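Local structure of probable TonB-dependent siderophore receptor PiuA (Acinetobacter baumannii, 5FP1) at residues A[72-77]-A[699-704]; A[233-238]-A[247-252]. The protein probably takes part in the first step of iron uptake, binding iron-loaded siderophores at the outer membrane so that they can be transported into the cell. One frame throughout, in Å; residues are numbered along the deposited sequence.

Contact 1. Residues A[72-77]-A[699-704]. With PO4 (phosphate ion), chain B.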
# COMPACT_ATOMS: atom_id res chain seq x y z
N LEU A 72 5.29 3.30 -5.54
CA LEU A 72 5.50 3.46 -4.10
C LEU A 72 6.08 4.83 -3.77
O LEU A 72 6.98 5.33 -4.46
CB LEU A 72 6.47 2.43 -3.56
CG LEU A 72 6.09 0.99 -3.82
CD1 LEU A 72 7.16 0.03 -3.31
CD2 LEU A 72 4.73 0.72 -3.20
N GLY A 73 5.52 5.45 -2.74
CA GLY A 73 5.99 6.75 -2.27
C GLY A 73 6.93 6.61 -1.09
O GLY A 73 6.98 5.56 -0.41
N ALA A 74 7.67 7.68 -0.85
CA ALA A 74 8.70 7.67 0.19
C ALA A 74 8.32 8.62 1.31
O ALA A 74 7.41 9.46 1.15
CB ALA A 74 10.03 8.08 -0.40
N GLY A 75 9.02 8.48 2.43
CA GLY A 75 8.84 9.35 3.58
C GLY A 75 9.73 10.57 3.61
O GLY A 75 10.67 10.69 2.84
N GLU A 76 9.42 11.49 4.52
CA GLU A 76 10.30 12.63 4.74
C GLU A 76 10.07 13.18 6.14
O GLU A 76 9.76 12.42 7.05
CB GLU A 76 10.12 13.72 3.68
CG GLU A 76 11.42 14.46 3.37
CD GLU A 76 11.29 15.96 3.61
OE1 GLU A 76 11.29 16.37 4.79
OE2 GLU A 76 11.21 16.73 2.62
N GLY A 77 10.30 14.47 6.35
CA GLY A 77 10.22 15.04 7.68
C GLY A 77 8.82 15.07 8.24
O GLY A 77 8.64 14.93 9.45
N SER A 699 11.29 15.90 -3.16
CA SER A 699 12.58 16.56 -3.12
C SER A 699 13.64 15.63 -2.50
O SER A 699 13.33 14.57 -1.96
CB SER A 699 12.48 17.87 -2.35
OG SER A 699 13.59 18.67 -2.67
N HIS A 700 14.89 16.01 -2.63
CA HIS A 700 16.00 15.43 -1.88
C HIS A 700 16.56 14.08 -2.35
O HIS A 700 17.78 13.96 -2.54
CB HIS A 700 15.67 15.35 -0.39
CG HIS A 700 15.07 16.60 0.16
ND1 HIS A 700 15.64 17.85 0.00
CD2 HIS A 700 13.95 16.80 0.90
CE1 HIS A 700 14.90 18.75 0.61
NE2 HIS A 700 13.86 18.14 1.16
N TYR A 701 15.72 13.06 -2.49
CA TYR A 701 16.23 11.71 -2.70
C TYR A 701 15.24 10.77 -3.34
O TYR A 701 14.02 11.03 -3.41
CB TYR A 701 16.71 11.10 -1.38
CG TYR A 701 15.58 10.57 -0.52
CD1 TYR A 701 14.86 11.41 0.32
CD2 TYR A 701 15.23 9.23 -0.57
CE1 TYR A 701 13.78 10.93 1.06
CE2 TYR A 701 14.21 8.73 0.20
CZ TYR A 701 13.48 9.58 1.02
OH TYR A 701 12.45 9.03 1.78
N ALA A 702 15.79 9.67 -3.83
CA ALA A 702 15.02 8.53 -4.30
C ALA A 702 15.49 7.26 -3.61
O ALA A 702 16.63 7.18 -3.16
CB ALA A 702 15.16 8.38 -5.78
N THR A 703 14.64 6.25 -3.58
CA THR A 703 14.95 5.02 -2.88
C THR A 703 15.40 4.00 -3.89
O THR A 703 14.68 3.71 -4.86
CB THR A 703 13.71 4.48 -2.13
OG1 THR A 703 13.27 5.44 -1.17
CG2 THR A 703 13.99 3.17 -1.42
N GLU A 704 16.58 3.44 -3.67
CA GLU A 704 17.10 2.38 -4.51
C GLU A 704 16.43 1.04 -4.23
O GLU A 704 16.20 0.63 -3.09
CB GLU A 704 18.64 2.28 -4.33
CG GLU A 704 19.37 1.44 -5.37
CD GLU A 704 20.89 1.47 -5.16
OE1 GLU A 704 21.40 2.38 -4.47
OE2 GLU A 704 21.57 0.57 -5.69
P PO4 B . 13.11 19.62 4.16
O1 PO4 B . 14.41 20.34 3.87
O2 PO4 B . 13.44 18.17 4.41
O3 PO4 B . 12.16 19.73 2.96
O4 PO4 B . 12.45 20.22 5.39

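Contact 2. Residues A[233-238]-A[247-252]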
# COMPACT_ATOMS: atom_id res chain seq x y z
N GLY A 233 18.40 6.66 1.23
CA GLY A 233 18.16 6.76 -0.20
C GLY A 233 19.37 7.32 -0.90
O GLY A 233 20.44 7.44 -0.30
N ILE A 234 19.20 7.66 -2.18
CA ILE A 234 20.26 8.25 -3.00
C ILE A 234 19.84 9.67 -3.37
O ILE A 234 18.70 9.89 -3.86
CB ILE A 234 20.54 7.41 -4.25
CG1 ILE A 234 20.85 5.97 -3.88
CG2 ILE A 234 21.67 8.03 -5.08
CD1 ILE A 234 22.06 5.77 -2.97
N PRO A 235 20.70 10.65 -3.08
CA PRO A 235 20.29 12.05 -3.27
C PRO A 235 20.20 12.41 -4.75
O PRO A 235 21.00 11.92 -5.54
CB PRO A 235 21.44 12.84 -2.63
CG PRO A 235 22.63 11.94 -2.77
CD PRO A 235 22.11 10.54 -2.66
N TYR A 236 19.27 13.29 -5.12
CA TYR A 236 19.21 13.80 -6.50
C TYR A 236 20.42 14.72 -6.72
O TYR A 236 20.77 15.52 -5.83
CB TYR A 236 17.98 14.66 -6.73
CG TYR A 236 16.64 13.93 -6.63
CD1 TYR A 236 16.32 12.90 -7.52
CD2 TYR A 236 15.70 14.28 -5.69
CE1 TYR A 236 15.11 12.22 -7.43
CE2 TYR A 236 14.48 13.64 -5.62
CZ TYR A 236 14.19 12.60 -6.48
OH TYR A 236 12.96 11.99 -6.39
N TRP A 237 21.02 14.63 -7.91
CA TRP A 237 22.11 15.53 -8.24
C TRP A 237 22.26 15.70 -9.74
O TRP A 237 22.19 14.73 -10.51
CB TRP A 237 23.45 15.05 -7.64
CG TRP A 237 24.51 16.13 -7.63
CD1 TRP A 237 25.64 16.20 -8.42
CD2 TRP A 237 24.49 17.33 -6.86
NE1 TRP A 237 26.34 17.36 -8.16
CE2 TRP A 237 25.66 18.08 -7.21
CE3 TRP A 237 23.63 17.84 -5.88
CZ2 TRP A 237 25.96 19.28 -6.63
CZ3 TRP A 237 23.94 19.05 -5.31
CH2 TRP A 237 25.10 19.77 -5.71
N ASP A 238 22.50 16.95 -10.12
CA ASP A 238 22.84 17.30 -11.50
C ASP A 238 24.18 18.06 -11.50
O ASP A 238 24.25 19.21 -11.06
CB ASP A 238 21.75 18.17 -12.08
CG ASP A 238 22.02 18.59 -13.53
OD1 ASP A 238 23.19 18.75 -13.90
OD2 ASP A 238 21.05 18.80 -14.28
N LYS A 247 18.37 13.20 -11.80
CA LYS A 247 18.28 11.83 -11.43
C LYS A 247 19.11 11.61 -10.18
O LYS A 247 19.87 12.48 -9.76
CB LYS A 247 18.83 10.97 -12.55
CG LYS A 247 17.90 10.88 -13.73
CD LYS A 247 18.53 10.12 -14.89
CE LYS A 247 19.83 10.77 -15.34
NZ LYS A 247 20.51 9.93 -16.36
N PRO A 248 18.98 10.43 -9.59
CA PRO A 248 19.82 10.16 -8.44
C PRO A 248 21.34 10.21 -8.79
O PRO A 248 21.74 9.91 -9.91
CB PRO A 248 19.40 8.75 -8.03
CG PRO A 248 17.99 8.63 -8.52
CD PRO A 248 17.99 9.37 -9.82
N ALA A 249 22.15 10.63 -7.82
CA ALA A 249 23.59 10.73 -7.98
C ALA A 249 24.18 9.45 -8.51
O ALA A 249 23.73 8.35 -8.19
CB ALA A 249 24.23 11.08 -6.64
N GLU A 250 25.21 9.60 -9.33
CA GLU A 250 25.94 8.43 -9.87
C GLU A 250 26.96 7.97 -8.84
O GLU A 250 28.12 8.44 -8.82
CB GLU A 250 26.66 8.85 -11.16
CG GLU A 250 25.67 9.24 -12.25
CD GLU A 250 24.89 8.02 -12.77
OE1 GLU A 250 25.31 6.87 -12.52
OE2 GLU A 250 23.85 8.22 -13.43
N VAL A 251 26.52 7.08 -7.95
CA VAL A 251 27.35 6.50 -6.92
C VAL A 251 27.19 5.00 -7.01
O VAL A 251 26.27 4.50 -7.67
CB VAL A 251 26.96 6.98 -5.51
CG1 VAL A 251 27.15 8.48 -5.41
CG2 VAL A 251 25.50 6.63 -5.22
N LYS A 252 28.09 4.29 -6.36
CA LYS A 252 28.11 2.84 -6.45
C LYS A 252 26.78 2.22 -6.03
O LYS A 252 26.17 2.64 -5.04
CB LYS A 252 29.20 2.27 -5.57
CG LYS A 252 29.53 0.82 -5.85
CD LYS A 252 30.63 0.33 -4.91
CE LYS A 252 30.90 -1.15 -5.12
NZ LYS A 252 32.03 -1.63 -4.28
O HOH W 1 20.87 14.23 -12.78
O HOH W 2 22.89 12.04 -11.13

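Contact 1. Residues A[72-77]-A[699-704]
Tyr701 reaches from short strand 701-704 to the plug loop that holds Ala74 and Gly75, so this is a plug-to-barrel contact of the TonB-dependent receptor fold. The loop 72-77 comes from the plug inside the barrel; residues 699-704 belong to the chain of the barrel domain. From CB outward, the tyrosine sets off beside the loop rather than at it, and chi1 of 80° sets CG between the backbone N and the carbonyl carbon, which swings the ring over to the loop. CE1 lies 3.6 Å from Gly75 O, and CZ packs 4.0 Å from Ala74 CB, which comes in obliquely. At the tip, the hydroxyl donates a 2.7 Å hydrogen bond to Gly75 O. That carbonyl oxygen sits near the ring plane at its edge, while OH is tilted out of the carbonyl plane. Ala74 O, one residue earlier, is hydrogen-bonded by Arg84 and Asn79 of the plug.

Farther along, Glu76 and His700 meet almost at right angles, with carboxylate and imidazole planes 60° apart. Glu76 OE2 comes to the edge of the ring, 3.2 Å from His700 CD2. The other oxygen, OE1, takes the backbone N-H of Gly77 on its anti side, somewhat out of the carboxylate plane. Imidazole nitrogen ND1 is hydrogen-bonded to Ser307 OG, which helps fix the ring's rotation. On its other nitrogen, His700 NE2 donates to O3 of a phosphate, probably from the crystallisation liquor, at 2.9 Å and an N-H...O angle of 163°.

Contact 2. Residues A[233-238]-A[247-252]
Ile234 CG2 is the apolar centre: Pro248 CB lies 3.8 Å from this methyl and Val251 CG2 4.1 Å from it, with Ala249 beside them. The isoleucine's chi1 of -54° places CG2 anti to the backbone N, where it can touch Pro248, Ala249 and Val251. Its side chain crosses that of Pro248 at about a right angle, whereas it meets Val251 tip to tip. Phe693 of strand 693-696 packs on both Ile234 and Pro248, so the cluster continues into the neighbouring strands.

Outward from there, Ala249 CB touches two residues of strand 234-238, 4.3 Å from Pro235 CG and 4.2 Å from Trp237 CB. The indole itself leads away from 247-252. Tyr236 turns its ring edge to the peptide joining Lys247 and Pro248, and its hydroxyl is hydrogen-bonded to Tyr697 O.

The backbones pair as a short antiparallel bridge, with Tyr236 and Pro248 as a non-hydrogen-bonded pair. Two bonds flank it: Ala249 N donates to Pro235 O at 2.9 Å, close to the line of the C=O bond, and Trp237 N donates to Lys247 O at 3.1 Å and a nearly straight 172°.

At the polar edge the carbonyls of Trp237 and Lys247 approach as two acceptors, with no proton between them. One water accepts from Lys247 N and donates to Trp237 O at 2.7 Å, bridging the segments where the direct pairing stops. The touching parts run 116° apart, so the backbones diverge after a single bridge and apolar contacts carry on to Val251; the contact thus joins two direct backbone bonds and bridging water to a largely apolar cluster.

Overall arrangement
Contacts 1 and 2 lie with their centres 12 Å apart, on the same side of the chain's centre, and share a small antiparallel sheet. Its strand order is 234-238, 701-704, 693-696, which puts 701-704 in the middle. Backbone pairs Ile234 with Ala702 and Tyr236 with His700 join the two contacts directly. Along the chain, contact 2 closes a short loop nested inside the 621-residue span between 72-77 and 699-704. A continuous path thus runs from the plug, through strand 701-704, to strand 234-238 and the loop 247-252, linking the domain inside the barrel to segments of the barrel domain far apart in sequence.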